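Local coordinates for protein putative aldehyde dehydrogenase AldY (Bacillus subtilis, PDB 4DNG) that probably oxidises aldehydes to carboxylates with NAD+ as cofactor, and may contribute to protecting the cell against stress from ethanol and related compounds, at residues I214-L219 / G236-E241. Numbering follows the deposited sequence.
Sequences IGDGML and GRHIGE
With its CG swung anti to the backbone N (chi1 -174°), the imidazole of His238 extends from the helix 233-246 to meet the carboxylate of Asp216, whose own CG stands anti to its carbonyl carbon. The two side chains approach from opposite directions, and the NE2 edge of the ring points between the two carboxylate oxygens. The firmer bond runs from His238 NE2 to Asp216 OD2, 2.9 Å long; the one from the same NE2 to Asp216 OD1 is weak, with an N-H...O angle of 142°. Although OD2 lies close to the imidazole plane, the donor comes to it from above the carboxylate plane, the two groups turned 48° apart.

Beside this polar pair is an apolar one. Leu219 crosses Ile239 at about a right angle, and both its methyls straddle one methylene: CD1 and CD2 of Leu219 each lie 3.8 Å from CG1 of Ile239. CD1 also touches the histidine ring obliquely, 3.9 Å from CD2 of His238. Ile227 of the strand 226-231 packs against both Leu219 and Ile239, so the contact joins the short helix 217-220 to helix 233-246, which follows that strand in the Rossmann-like domain of the aldehyde dehydrogenase fold. Gly236, on that helix, belongs to a glycine-containing segment that binds NAD+ in related enzymes.

An alanine in place of Asp216 would probably leave the NE2 hydrogen of His238 without its acceptor and the ring freer to turn. Carboxylate and imidazole illustrate a polar link beside a buried hydrocarbon contact, and the nearby negative charge is likely to favour a protonated histidine.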
loop_
_atom_site.group_PDB
_atom_site.type_symbol
_atom_site.label_atom_id
_atom_site.label_comp_id
_atom_site.label_asym_id
_atom_site.label_seq_id
_atom_site.Cartn_x
_atom_site.Cartn_y
_atom_site.Cartn_z
ATOM N N ILE A 214 -15.941 -8.482 19.068
ATOM C CA ILE A 214 -15.783 -8.396 17.640
ATOM C C ILE A 214 -14.547 -9.082 17.086
ATOM O O ILE A 214 -14.449 -9.314 15.897
ATOM C CB ILE A 214 -16.018 -6.916 17.252
ATOM C CG1 ILE A 214 -17.402 -6.818 16.604
ATOM C CG2 ILE A 214 -14.838 -6.212 16.547
ATOM C CD1 ILE A 214 -18.003 -5.437 16.638
ATOM N N GLY A 215 -13.629 -9.474 17.957
ATOM C CA GLY A 215 -12.408 -10.115 17.503
ATOM C C GLY A 215 -11.882 -9.272 16.363
ATOM O O GLY A 215 -11.929 -8.041 16.437
ATOM N N ASP A 216 -11.433 -9.927 15.291
ATOM C CA ASP A 216 -10.793 -9.231 14.182
ATOM C C ASP A 216 -11.820 -8.707 13.150
ATOM O O ASP A 216 -11.437 -8.164 12.108
ATOM C CB ASP A 216 -9.724 -10.122 13.529
ATOM C CG ASP A 216 -8.505 -10.336 14.428
ATOM O OD1 ASP A 216 -8.117 -9.377 15.145
ATOM O OD2 ASP A 216 -7.940 -11.465 14.416
ATOM N N GLY A 217 -13.114 -8.851 13.457
ATOM C CA GLY A 217 -14.217 -8.308 12.638
ATOM C C GLY A 217 -14.010 -7.052 11.782
ATOM O O GLY A 217 -14.561 -6.960 10.688
ATOM N N MET A 218 -13.222 -6.080 12.257
ATOM C CA MET A 218 -12.935 -4.884 11.471
ATOM C C MET A 218 -11.917 -5.174 10.354
ATOM O O MET A 218 -11.728 -4.351 9.444
ATOM C CB MET A 218 -12.417 -3.768 12.385
ATOM C CG MET A 218 -13.440 -3.236 13.394
ATOM S SD MET A 218 -14.759 -2.311 12.585
ATOM C CE MET A 218 -13.930 -0.879 11.952
ATOM N N LEU A 219 -11.298 -6.360 10.415
ATOM C CA LEU A 219 -10.124 -6.675 9.645
ATOM C C LEU A 219 -10.407 -7.723 8.588
ATOM O O LEU A 219 -9.914 -7.630 7.458
ATOM C CB LEU A 219 -9.016 -7.176 10.576
ATOM C CG LEU A 219 -8.563 -6.356 11.802
ATOM C CD1 LEU A 219 -7.278 -6.935 12.404
ATOM C CD2 LEU A 219 -8.371 -4.885 11.476
ATOM N N GLY A 236 -0.672 -3.316 14.693
ATOM C CA GLY A 236 -0.259 -2.996 13.320
ATOM C C GLY A 236 0.207 -4.217 12.527
ATOM O O GLY A 236 -0.286 -4.474 11.429
ATOM N N ARG A 237 1.143 -4.991 13.079
ATOM C CA ARG A 237 1.643 -6.148 12.350
ATOM C C ARG A 237 0.507 -7.130 12.078
ATOM O O ARG A 237 0.433 -7.739 11.006
ATOM C CB ARG A 237 2.800 -6.821 13.104
ATOM C CG ARG A 237 3.962 -5.872 13.406
ATOM C CD ARG A 237 5.183 -6.566 14.007
ATOM N NE ARG A 237 6.331 -5.961 13.372
ATOM C CZ ARG A 237 7.176 -5.134 13.956
ATOM N NH1 ARG A 237 8.154 -4.620 13.242
ATOM N NH2 ARG A 237 7.058 -4.853 15.239
ATOM N N HIS A 238 -0.387 -7.263 13.055
ATOM C CA HIS A 238 -1.545 -8.144 12.960
ATOM C C HIS A 238 -2.477 -7.671 11.859
ATOM O O HIS A 238 -3.001 -8.474 11.084
ATOM C CB HIS A 238 -2.230 -8.182 14.331
ATOM C CG HIS A 238 -3.377 -9.170 14.459
ATOM N ND1 HIS A 238 -3.187 -10.489 14.630
ATOM C CD2 HIS A 238 -4.763 -8.963 14.514
ATOM C CE1 HIS A 238 -4.383 -11.101 14.729
ATOM N NE2 HIS A 238 -5.343 -10.159 14.677
ATOM N N ILE A 239 -2.689 -6.366 11.763
ATOM C CA ILE A 239 -3.471 -5.822 10.662
ATOM C C ILE A 239 -2.743 -6.024 9.324
ATOM O O ILE A 239 -3.334 -6.474 8.342
ATOM C CB ILE A 239 -3.754 -4.330 10.875
ATOM C CG1 ILE A 239 -4.659 -4.184 12.078
ATOM C CG2 ILE A 239 -4.350 -3.705 9.598
ATOM C CD1 ILE A 239 -4.688 -2.793 12.654
ATOM N N GLY A 240 -1.455 -5.712 9.301
ATOM C CA GLY A 240 -0.658 -5.817 8.073
ATOM C C GLY A 240 -0.690 -7.196 7.453
ATOM O O GLY A 240 -0.721 -7.354 6.233
ATOM N N GLU A 241 -0.703 -8.205 8.303
ATOM C CA GLU A 241 -0.723 -9.568 7.825
ATOM C C GLU A 241 -2.100 -9.904 7.244
ATOM O O GLU A 241 -2.206 -10.462 6.146
ATOM C CB GLU A 241 -0.314 -10.471 8.978
ATOM C CG GLU A 241 -0.764 -11.917 8.967
ATOM C CD GLU A 241 -0.797 -12.470 10.378
ATOM O OE1 GLU A 241 -0.075 -13.440 10.678
ATOM O OE2 GLU A 241 -1.532 -11.890 11.206
#